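Uncharacterized protein (Thermus thermophilus HB8, PDB 6SCE) acts as a DNA nuclease of type III CRISPR defence, activated when cyclic oligoadenylate binds to its CARF region. Local coordinates at residues Leu295-Glu300 against Leu388-Ala393; Leu319-Glu324 against Thr384-Gly389; Gly291-Ala296 against Ala362-Glu367; Tyr306-His311 against His376-Ser381. All blocks are in the same frame, centred on the assembly; numbering follows the deposited sequence. Where two conformers were deposited one is given.

Following the chain from the N terminus, contact 3 (G291-A296) and contact 1 (L295-E300) start on the same strand, 293-297, and contact 4 starts on helix 303-312 and contact 2 on strand 316-321. Contact 3 closes first, at helix 354-370. Contact 4 then closes at H376-S381, and contacts 2 and 1 close on helix 384-393, sharing L388 and G389. Contact 4 is therefore nested within the loop of contact 1, whereas contact 3 crosses contacts 2 and 4, and these two cross each other. Together they pack three helices against one parallel sheet region, in which strand 293-297 lies between 316-321 and 375-378; contacts 1, 2 and 4 also reach the nucleotides of chain B.

Contact 1 (Leu295-Glu300 against Leu388-Ala393); sequences LALVSE and LGLYLA. With nucleotides of chain B.
L390 holds CG anti to its backbone N (chi1 166°), and chi2 (52°) turns the fork so that CD1 faces L295 and, in one of the two modelled conformers of L297, CD2 faces L297. L295 answers with CG beside its own backbone N, which brings its CD1 to 4.0 Å from L390 CD1; the two side chains cross obliquely. L390 CD2 lies 3.9 Å from the carbonyl oxygen L295 O. In that conformer L297 CD1 approaches L390 CD2 to 3.8 Å. Strand 295-297 and helix 388-393 run nearly antiparallel, at 163°, and L361 of helix 354-370 also touches L390.

Past the strand the chain turns polar. S299 OG donates to OP2 of A4 of chain B over 2.7 Å while accepting from the backbone N of G382, so the hydroxyl has two hydrogen-bond partners, one as donor and one as acceptor. E300 N donates to O2' of A3 of chain B at 3.3 Å.

With no hydrogen bond between the two segments, the buried leucines hold the helix against the sheet by dispersion and exclusion of water. The bonds to the oligoadenylate come from S299 and E300, beyond the C-terminal end of the strand, as expected for a Rossmann-like CARF domain.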
# COMPACT_ATOMS: atom_id res chain seq x y z
N LEU A 295 -0.08 19.20 7.39
CA LEU A 295 0.96 18.40 8.01
C LEU A 295 0.66 16.93 7.73
O LEU A 295 -0.46 16.48 7.92
CB LEU A 295 0.99 18.61 9.51
CG LEU A 295 0.81 20.02 10.04
CD1 LEU A 295 0.89 19.99 11.56
CD2 LEU A 295 1.83 20.94 9.44
N ALA A 296 1.66 16.19 7.27
CA ALA A 296 1.48 14.79 6.94
C ALA A 296 2.78 14.01 7.02
O ALA A 296 3.88 14.59 6.85
CB ALA A 296 0.90 14.65 5.53
N LEU A 297 2.65 12.71 7.27
CA LEU A 297 3.74 11.77 7.12
C LEU A 297 3.72 11.31 5.65
O LEU A 297 2.73 11.55 4.95
CB LEU A 297 3.57 10.63 8.13
CG LEU A 297 3.47 11.41 9.45
CD1 LEU A 297 2.26 11.17 10.32
CD2 LEU A 297 4.78 11.46 10.22
N VAL A 298 4.81 10.69 5.18
CA VAL A 298 4.85 10.10 3.86
C VAL A 298 5.15 8.63 4.03
O VAL A 298 6.07 8.23 4.75
CB VAL A 298 5.88 10.78 2.93
CG1 VAL A 298 5.94 10.07 1.59
CG2 VAL A 298 5.50 12.24 2.71
N SER A 299 4.34 7.80 3.39
CA SER A 299 4.52 6.36 3.44
C SER A 299 3.96 5.69 2.18
O SER A 299 3.89 6.33 1.13
CB SER A 299 3.99 5.80 4.75
OG SER A 299 2.60 6.03 4.92
N GLU A 300 3.63 4.41 2.23
CA GLU A 300 3.42 3.64 1.02
C GLU A 300 2.18 4.11 0.23
O GLU A 300 2.21 4.16 -0.99
CB GLU A 300 3.34 2.14 1.35
CG GLU A 300 2.97 1.25 0.16
CD GLU A 300 3.99 1.27 -0.97
OE1 GLU A 300 5.19 1.48 -0.67
OE2 GLU A 300 3.60 1.06 -2.16
N LEU A 388 0.76 8.95 15.67
CA LEU A 388 0.50 9.41 17.03
C LEU A 388 1.38 10.62 17.40
O LEU A 388 0.92 11.53 18.08
CB LEU A 388 0.69 8.30 18.03
CG LEU A 388 -0.38 7.21 17.99
CD1 LEU A 388 -0.11 6.16 19.05
CD2 LEU A 388 -1.74 7.81 18.19
N GLY A 389 2.61 10.64 16.92
CA GLY A 389 3.48 11.79 17.11
C GLY A 389 2.93 13.05 16.54
O GLY A 389 2.99 14.14 17.14
N LEU A 390 2.35 12.91 15.35
CA LEU A 390 1.73 14.05 14.72
C LEU A 390 0.52 14.47 15.53
O LEU A 390 0.33 15.64 15.76
CB LEU A 390 1.35 13.73 13.27
CG LEU A 390 0.40 14.70 12.55
CD1 LEU A 390 0.87 16.12 12.63
CD2 LEU A 390 0.33 14.31 11.09
N TYR A 391 -0.31 13.52 15.94
CA TYR A 391 -1.49 13.86 16.73
C TYR A 391 -1.08 14.61 18.02
O TYR A 391 -1.73 15.56 18.41
CB TYR A 391 -2.27 12.60 17.09
CG TYR A 391 -3.29 12.85 18.16
CD1 TYR A 391 -4.44 13.57 17.89
CD2 TYR A 391 -3.12 12.33 19.43
CE1 TYR A 391 -5.39 13.80 18.89
CE2 TYR A 391 -4.06 12.55 20.43
CZ TYR A 391 -5.19 13.29 20.15
OH TYR A 391 -6.13 13.48 21.17
N LEU A 392 0.01 14.18 18.64
CA LEU A 392 0.45 14.76 19.92
C LEU A 392 1.04 16.17 19.76
O LEU A 392 1.15 16.91 20.74
CB LEU A 392 1.44 13.82 20.63
CG LEU A 392 0.78 12.55 21.18
CD1 LEU A 392 1.81 11.53 21.59
CD2 LEU A 392 -0.15 12.84 22.35
N ALA A 393 1.41 16.51 18.54
CA ALA A 393 1.84 17.87 18.20
C ALA A 393 0.68 18.84 18.11
O ALA A 393 0.88 20.05 18.13
CB ALA A 393 2.58 17.88 16.88
P A B 3 1.20 0.45 11.49
OP1 A B 3 1.83 0.96 12.78
OP2 A B 3 -0.30 0.43 11.54
O5' A B 3 1.71 1.35 10.29
C5' A B 3 1.55 0.98 8.91
C4' A B 3 2.05 2.15 8.09
O4' A B 3 3.48 2.33 8.31
C3' A B 3 1.86 2.02 6.58
O3' A B 3 1.27 3.22 6.14
C2' A B 3 3.30 1.85 6.06
O2' A B 3 3.50 2.31 4.75
C1' A B 3 4.07 2.68 7.08
N9 A B 3 5.48 2.35 7.17
C8 A B 3 6.01 1.10 7.30
N7 A B 3 7.33 1.12 7.39
C5 A B 3 7.65 2.47 7.36
C6 A B 3 8.89 3.14 7.43
N6 A B 3 10.05 2.51 7.60
N1 A B 3 8.85 4.49 7.39
C2 A B 3 7.68 5.11 7.26
N3 A B 3 6.45 4.59 7.17
C4 A B 3 6.52 3.24 7.23
P A B 4 0.27 3.28 4.88
OP1 A B 4 0.00 1.91 4.37
OP2 A B 4 0.70 4.36 3.92
O5' A B 4 -1.02 3.77 5.69
C5' A B 4 -2.17 4.19 4.94
C4' A B 4 -3.40 3.96 5.78
O4' A B 4 -4.53 4.68 5.19
C3' A B 4 -3.81 2.50 5.85
O3' A B 4 -4.41 2.10 7.08
C2' A B 4 -4.87 2.44 4.74
O2' A B 4 -5.71 1.31 4.86
C1' A B 4 -5.57 3.76 4.99
N9 A B 4 -6.43 4.21 3.90
C8 A B 4 -7.74 4.60 4.06
N7 A B 4 -8.32 4.91 2.93
C5 A B 4 -7.35 4.67 1.96
C6 A B 4 -7.35 4.80 0.55
N6 A B 4 -8.41 5.18 -0.17
N1 A B 4 -6.22 4.45 -0.10
C2 A B 4 -5.16 4.03 0.61
N3 A B 4 -5.04 3.90 1.93
C4 A B 4 -6.17 4.24 2.56

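Contact 2 (Leu319-Glu324 against Thr384-Gly389); sequences LLTTPE and TAMALG. With nucleotides of chain B.
M386, a selenomethionine, and T321 touch each other beside the flat adenine of A3 of chain B, and they come to its C2 corner from opposite sides of the ring plane. M386 SE stands well off that plane, 3.7 Å from C2 of A3, and T321 OG1 approaches the same C2 to 3.9 Å. Around the base, T322 OG1 donates to N1 of A3 at 2.7 Å, and N6 of A3 donates to E324 OE1 at 3.0 Å with a distinctly bent angle of 137°. The N1 and N6 positions are thus both read, a pairing that suits adenine. E324 OE1 also takes a salt bridge from R114.

Across the protein contact the work falls to the end of M386. Its chain bends at chi3 (59°) and turns CE to within 3.9 Å of T321 CA, while T322 CG2 lies 4.1 Å from M386 SE. The T321 hydroxyl is bonded to V298 O, which ties it to the neighbouring strand. At the first turn of helix 384-389, the phosphate oxygen OP1 of A3 is gripped twice: by T384 N at 2.8 Å and by T384 OG1 at 2.6 Å. The helix dipole would probably favour a phosphate there.

Strand 316-321 lies between strands 342-347 and 293-297. L320 packs on helix 354-370 on one side of the sheet, L319 on helix 326-338, and T384 and L388 rest against helix 90-100.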
# COMPACT_ATOMS: atom_id res chain seq x y z
N LEU A 319 6.13 17.81 5.47
CA LEU A 319 6.18 16.39 5.18
C LEU A 319 7.32 15.75 5.96
O LEU A 319 8.46 16.17 5.83
CB LEU A 319 6.38 16.15 3.68
CG LEU A 319 5.33 16.69 2.73
CD1 LEU A 319 5.73 16.52 1.28
CD2 LEU A 319 3.99 16.02 3.02
N LEU A 320 7.01 14.75 6.79
CA LEU A 320 8.01 14.02 7.55
C LEU A 320 8.00 12.57 7.21
O LEU A 320 6.95 11.96 7.10
CB LEU A 320 7.74 14.17 9.06
CG LEU A 320 7.79 15.57 9.65
CD1 LEU A 320 7.50 15.55 11.16
CD2 LEU A 320 9.13 16.21 9.39
N THR A 321 9.18 11.97 7.05
CA THR A 321 9.27 10.53 6.93
C THR A 321 10.67 10.02 7.28
O THR A 321 11.50 10.77 7.79
CB THR A 321 8.77 10.01 5.56
OG1 THR A 321 8.52 8.60 5.66
CG2 THR A 321 9.75 10.31 4.45
N THR A 322 10.88 8.74 7.05
CA THR A 322 12.08 8.06 7.42
C THR A 322 13.01 8.03 6.21
O THR A 322 12.60 8.17 5.04
CB THR A 322 11.79 6.62 7.85
OG1 THR A 322 11.02 5.99 6.82
CG2 THR A 322 11.02 6.59 9.13
N PRO A 323 14.30 7.83 6.48
CA PRO A 323 15.24 7.82 5.36
C PRO A 323 14.96 6.75 4.35
O PRO A 323 15.15 6.98 3.17
CB PRO A 323 16.61 7.64 6.04
CG PRO A 323 16.36 7.35 7.46
CD PRO A 323 14.93 7.63 7.78
N GLU A 324 14.45 5.59 4.77
CA GLU A 324 14.07 4.55 3.81
C GLU A 324 12.88 4.93 2.88
O GLU A 324 12.63 4.25 1.88
CB GLU A 324 13.83 3.20 4.49
CG GLU A 324 12.76 3.16 5.58
CD GLU A 324 13.31 3.39 6.99
OE1 GLU A 324 13.04 2.59 7.93
OE2 GLU A 324 14.02 4.37 7.17
N THR A 384 2.18 3.76 13.13
CA THR A 384 1.32 4.26 14.21
C THR A 384 2.08 5.21 15.14
O THR A 384 1.56 6.25 15.54
CB THR A 384 0.64 3.12 14.99
OG1 THR A 384 -0.05 2.28 14.06
CG2 THR A 384 -0.33 3.64 15.96
N ALA A 385 3.35 4.88 15.41
CA ALA A 385 4.22 5.76 16.16
C ALA A 385 4.30 7.14 15.55
O ALA A 385 4.14 8.12 16.29
CB ALA A 385 5.62 5.15 16.31
N MSE A 386 4.50 7.21 14.24
CA MSE A 386 4.67 8.49 13.57
C MSE A 386 3.39 9.30 13.56
O MSE A 386 3.39 10.50 13.82
CB MSE A 386 5.20 8.28 12.18
CG MSE A 386 6.61 7.68 12.12
SE MSE A 386 7.09 6.93 10.41
CE MSE A 386 6.88 8.47 9.26
N ALA A 387 2.29 8.63 13.28
CA ALA A 387 0.98 9.28 13.26
C ALA A 387 0.53 9.76 14.63
O ALA A 387 -0.05 10.85 14.76
CB ALA A 387 -0.03 8.35 12.64
N LEU A 388 0.76 8.95 15.67
CA LEU A 388 0.50 9.41 17.03
C LEU A 388 1.38 10.62 17.40
O LEU A 388 0.92 11.53 18.08
CB LEU A 388 0.69 8.30 18.03
CG LEU A 388 -0.38 7.21 17.99
CD1 LEU A 388 -0.11 6.16 19.05
CD2 LEU A 388 -1.74 7.81 18.19
N GLY A 389 2.61 10.64 16.92
CA GLY A 389 3.48 11.79 17.11
C GLY A 389 2.93 13.05 16.54
O GLY A 389 2.99 14.14 17.14
P A B 3 1.20 0.45 11.49
OP1 A B 3 1.83 0.96 12.78
OP2 A B 3 -0.30 0.43 11.54
O5' A B 3 1.71 1.35 10.29
C5' A B 3 1.55 0.98 8.91
C4' A B 3 2.05 2.15 8.09
O4' A B 3 3.48 2.33 8.31
C3' A B 3 1.86 2.02 6.58
O3' A B 3 1.27 3.22 6.14
C2' A B 3 3.30 1.85 6.06
O2' A B 3 3.50 2.31 4.75
C1' A B 3 4.07 2.68 7.08
N9 A B 3 5.48 2.35 7.17
C8 A B 3 6.01 1.10 7.30
N7 A B 3 7.33 1.12 7.39
C5 A B 3 7.65 2.47 7.36
C6 A B 3 8.89 3.14 7.43
N6 A B 3 10.05 2.51 7.60
N1 A B 3 8.85 4.49 7.39
C2 A B 3 7.68 5.11 7.26
N3 A B 3 6.45 4.59 7.17
C4 A B 3 6.52 3.24 7.23

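Contact 3 (Gly291-Ala296 against Ala362-Glu367); sequences GPLLLA and APVVEE
Strand 293-296 and helix 362-367 run nearly antiparallel, at 159° with their axes 10.8 Å apart, and the CA atoms of L295 and V365 are the closest pair. L293 and L295, two residues apart on the strand, both turn toward the helix, where V364 and V365 receive them. A chi1 of 169° swings CG1 of V364 away from its own amide nitrogen, and that single methyl serves both leucines: it lies 3.9 Å from L293 CD2 and 4.2 Å from L295 CD2. V365 takes the other branch of L295 with CG2, which reaches L295 CD1 at 3.7 Å; these two side chains cross at about a right angle. L295 is therefore straddled, one methyl against each valine, whereas L293 meets V364 alone.

Y318 of the adjacent strand 316-321 touches L293, L295 and V364, adding an aromatic side chain to the layer. L294 faces the opposite side of the sheet and packs on A308 and H376. The helix belongs to a beta-alpha-beta crossover: it follows strand 342-347 at the edge of the sheet and leads to strand 375-378, passing back over the parallel strands between them. Its polar side chains engage elsewhere, E366 with R395 and E367 with R370.

The contact lies about 10 Å at nearest atoms from the bound nucleic acid, so it builds the sheet-helix layer and not the ligand site. Only branched aliphatic groups meet here, and its cohesion probably rests on the apolar match of the L293 and L295 methyls to those of V364 and V365.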
# COMPACT_ATOMS: atom_id res chain seq x y z
N GLY A 291 -1.29 30.36 5.38
CA GLY A 291 -2.22 29.26 5.50
C GLY A 291 -3.05 29.08 4.25
O GLY A 291 -3.04 29.95 3.37
N PRO A 292 -3.79 27.97 4.13
CA PRO A 292 -3.78 26.85 5.10
C PRO A 292 -2.49 26.02 5.06
O PRO A 292 -1.73 26.05 4.08
CB PRO A 292 -4.94 25.97 4.63
CG PRO A 292 -5.74 26.79 3.69
CD PRO A 292 -4.79 27.76 3.07
N LEU A 293 -2.26 25.28 6.14
CA LEU A 293 -1.17 24.35 6.28
C LEU A 293 -1.69 22.93 6.22
O LEU A 293 -2.78 22.64 6.73
CB LEU A 293 -0.54 24.47 7.65
CG LEU A 293 0.59 25.43 7.90
CD1 LEU A 293 0.20 26.81 7.50
CD2 LEU A 293 0.94 25.37 9.38
N LEU A 294 -0.88 22.05 5.65
CA LEU A 294 -1.11 20.60 5.73
C LEU A 294 0.13 19.97 6.33
O LEU A 294 1.24 20.18 5.85
CB LEU A 294 -1.37 20.00 4.37
CG LEU A 294 -1.50 18.48 4.26
CD1 LEU A 294 -2.60 17.97 5.19
CD2 LEU A 294 -1.76 18.06 2.83
N LEU A 295 -0.08 19.20 7.39
CA LEU A 295 0.96 18.40 8.01
C LEU A 295 0.66 16.93 7.73
O LEU A 295 -0.46 16.48 7.92
CB LEU A 295 0.99 18.61 9.51
CG LEU A 295 0.81 20.02 10.04
CD1 LEU A 295 0.89 19.99 11.56
CD2 LEU A 295 1.83 20.94 9.44
N ALA A 296 1.66 16.19 7.27
CA ALA A 296 1.48 14.79 6.94
C ALA A 296 2.78 14.01 7.02
O ALA A 296 3.88 14.59 6.85
CB ALA A 296 0.90 14.65 5.53
N ALA A 362 5.23 20.51 16.81
CA ALA A 362 4.57 21.32 17.83
C ALA A 362 4.73 22.83 17.58
O ALA A 362 3.73 23.57 17.58
CB ALA A 362 5.03 20.92 19.22
N PRO A 363 5.96 23.28 17.34
CA PRO A 363 6.15 24.73 17.12
C PRO A 363 5.47 25.27 15.87
O PRO A 363 5.05 26.44 15.83
CB PRO A 363 7.68 24.87 16.99
CG PRO A 363 8.24 23.63 17.57
CD PRO A 363 7.24 22.56 17.28
N VAL A 364 5.34 24.42 14.84
CA VAL A 364 4.70 24.81 13.60
C VAL A 364 3.21 24.98 13.87
O VAL A 364 2.60 25.98 13.50
CB VAL A 364 4.97 23.75 12.50
CG1 VAL A 364 4.11 23.98 11.26
CG2 VAL A 364 6.44 23.69 12.16
N VAL A 365 2.62 24.01 14.56
CA VAL A 365 1.23 24.09 14.94
C VAL A 365 0.96 25.36 15.78
O VAL A 365 0.02 26.10 15.52
CB VAL A 365 0.82 22.84 15.74
CG1 VAL A 365 -0.57 22.98 16.35
CG2 VAL A 365 0.88 21.63 14.84
N GLU A 366 1.79 25.57 16.79
CA GLU A 366 1.56 26.67 17.72
C GLU A 366 1.66 28.02 17.01
O GLU A 366 0.80 28.87 17.20
CB GLU A 366 2.49 26.57 18.94
CG GLU A 366 1.94 25.56 19.95
CD GLU A 366 2.95 25.07 20.98
OE1 GLU A 366 4.00 25.72 21.16
OE2 GLU A 366 2.67 24.03 21.60
N GLU A 367 2.67 28.18 16.16
CA GLU A 367 2.80 29.39 15.35
C GLU A 367 1.61 29.55 14.40
O GLU A 367 1.05 30.63 14.28
CB GLU A 367 4.13 29.40 14.61
CG GLU A 367 4.37 30.59 13.70
CD GLU A 367 4.54 31.92 14.43
OE1 GLU A 367 4.63 31.93 15.66
OE2 GLU A 367 4.59 32.95 13.74

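Contact 4 (Tyr306-His311 against His376-Ser381); sequences YAAYLH and HANLNS. With nucleotides of chain B.
H311 and H376 meet through the CD2-NE2 side of one imidazole and the ND1-CE1 side of the other, with H311 CD2 3.7 Å from H376 ND1. Their planes stand at 88° and the ring centroids are 5.3 Å apart; the approach is oblique, and no hydrogen bond joins the two rings. One helical turn earlier, the methyl A308 CB rests 3.9 Å from N378 ND2. With chi1 at 175° the amide of N378 extends away from its own backbone N toward helix 303-312.

The same amide shapes the chain beyond strand 376-378: N378 OD1 accepts from N380 N at 2.9 Å, an Asx turn in which the donor sits well above the carbonyl plane, and N378 ND2 donates to N380 OD1 at 3.1 Å. This turn lies at the C-terminal end of a parallel strand, where Rossmann-like folds such as CARF domains commonly bind ligands. N380 ND2 in turn donates to the ribose oxygen O4' of A4 of chain B, 3.1 Å away and nearly straight at 165°.

Further out, L403 N bonds N380 OD1 and K90 NZ bonds N380 O, while H401 on strand 399-404 touches both A308 and N378.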
# COMPACT_ATOMS: atom_id res chain seq x y z
N TYR A 306 -3.03 12.58 -1.15
CA TYR A 306 -3.69 13.28 -2.24
C TYR A 306 -5.08 13.80 -1.79
O TYR A 306 -5.45 14.92 -2.10
CB TYR A 306 -3.83 12.37 -3.43
CG TYR A 306 -4.31 13.07 -4.67
CD1 TYR A 306 -3.65 14.18 -5.15
CD2 TYR A 306 -5.40 12.61 -5.37
CE1 TYR A 306 -4.06 14.83 -6.29
CE2 TYR A 306 -5.83 13.25 -6.52
CZ TYR A 306 -5.16 14.36 -6.98
OH TYR A 306 -5.55 15.02 -8.12
N ALA A 307 -5.83 12.97 -1.07
CA ALA A 307 -7.11 13.40 -0.53
C ALA A 307 -6.92 14.59 0.37
O ALA A 307 -7.70 15.54 0.31
CB ALA A 307 -7.79 12.26 0.23
N ALA A 308 -5.89 14.54 1.20
CA ALA A 308 -5.61 15.65 2.11
C ALA A 308 -5.31 16.95 1.36
O ALA A 308 -5.72 18.03 1.79
CB ALA A 308 -4.47 15.30 3.04
N TYR A 309 -4.57 16.83 0.27
CA TYR A 309 -4.31 17.97 -0.61
C TYR A 309 -5.63 18.52 -1.20
O TYR A 309 -5.85 19.73 -1.18
CB TYR A 309 -3.36 17.54 -1.73
CG TYR A 309 -3.35 18.50 -2.88
CD1 TYR A 309 -2.76 19.74 -2.74
CD2 TYR A 309 -3.99 18.20 -4.07
CE1 TYR A 309 -2.78 20.66 -3.77
CE2 TYR A 309 -4.01 19.10 -5.12
CZ TYR A 309 -3.40 20.33 -4.95
OH TYR A 309 -3.41 21.25 -5.97
N LEU A 310 -6.51 17.65 -1.69
CA LEU A 310 -7.77 18.11 -2.28
C LEU A 310 -8.64 18.80 -1.24
O LEU A 310 -9.24 19.85 -1.51
CB LEU A 310 -8.53 16.96 -2.92
CG LEU A 310 -7.86 16.29 -4.11
CD1 LEU A 310 -8.72 15.14 -4.59
CD2 LEU A 310 -7.58 17.29 -5.22
N HIS A 311 -8.67 18.24 -0.03
CA HIS A 311 -9.47 18.81 1.06
C HIS A 311 -8.91 20.14 1.59
O HIS A 311 -9.65 21.13 1.72
CB HIS A 311 -9.59 17.78 2.17
CG HIS A 311 -10.20 18.29 3.43
ND1 HIS A 311 -11.54 18.60 3.54
CD2 HIS A 311 -9.66 18.54 4.65
CE1 HIS A 311 -11.80 19.00 4.77
NE2 HIS A 311 -10.67 18.98 5.46
N HIS A 376 -4.26 21.74 8.99
CA HIS A 376 -4.81 20.41 8.67
C HIS A 376 -3.75 19.35 9.00
O HIS A 376 -2.57 19.53 8.73
CB HIS A 376 -5.18 20.31 7.20
CG HIS A 376 -6.26 21.27 6.78
ND1 HIS A 376 -7.58 20.90 6.69
CD2 HIS A 376 -6.20 22.57 6.44
CE1 HIS A 376 -8.30 21.94 6.30
NE2 HIS A 376 -7.49 22.97 6.14
N ALA A 377 -4.18 18.25 9.59
CA ALA A 377 -3.26 17.19 9.92
C ALA A 377 -3.85 15.90 9.42
O ALA A 377 -4.93 15.48 9.84
CB ALA A 377 -3.01 17.13 11.43
N ASN A 378 -3.15 15.26 8.51
CA ASN A 378 -3.57 13.99 8.01
C ASN A 378 -2.95 12.88 8.88
O ASN A 378 -1.74 12.85 9.10
CB ASN A 378 -3.13 13.80 6.56
CG ASN A 378 -3.46 12.43 6.05
OD1 ASN A 378 -2.68 11.46 6.22
ND2 ASN A 378 -4.67 12.30 5.51
N LEU A 379 -3.77 11.94 9.32
CA LEU A 379 -3.33 10.86 10.20
C LEU A 379 -3.28 9.48 9.56
O LEU A 379 -3.17 8.47 10.25
CB LEU A 379 -4.21 10.86 11.46
CG LEU A 379 -4.14 12.15 12.29
CD1 LEU A 379 -5.11 12.11 13.45
CD2 LEU A 379 -2.74 12.39 12.83
N ASN A 380 -3.32 9.42 8.23
CA ASN A 380 -3.27 8.18 7.50
C ASN A 380 -1.92 7.54 7.35
O ASN A 380 -1.85 6.33 7.24
CB ASN A 380 -3.78 8.32 6.08
CG ASN A 380 -5.29 8.43 6.02
OD1 ASN A 380 -5.81 9.52 6.10
ND2 ASN A 380 -5.98 7.31 5.92
N SER A 381 -0.87 8.36 7.32
CA SER A 381 0.43 7.89 6.84
C SER A 381 1.46 7.76 7.96
O SER A 381 1.29 8.24 9.09
CB SER A 381 0.94 8.81 5.74
OG SER A 381 -0.05 9.02 4.73
P A B 4 0.27 3.28 4.88
OP1 A B 4 0.00 1.91 4.37
OP2 A B 4 0.70 4.36 3.92
O5' A B 4 -1.02 3.77 5.69
C5' A B 4 -2.17 4.19 4.94
C4' A B 4 -3.40 3.96 5.78
O4' A B 4 -4.53 4.68 5.19
C3' A B 4 -3.81 2.50 5.85
O3' A B 4 -4.41 2.10 7.08
C2' A B 4 -4.87 2.44 4.74
O2' A B 4 -5.71 1.31 4.86
C1' A B 4 -5.57 3.76 4.99
N9 A B 4 -6.43 4.21 3.90
C8 A B 4 -7.74 4.60 4.06
N7 A B 4 -8.32 4.91 2.93
C5 A B 4 -7.35 4.67 1.96
C6 A B 4 -7.35 4.80 0.55
N6 A B 4 -8.41 5.18 -0.17
N1 A B 4 -6.22 4.45 -0.10
C2 A B 4 -5.16 4.03 0.61
N3 A B 4 -5.04 3.90 1.93
C4 A B 4 -6.17 4.24 2.56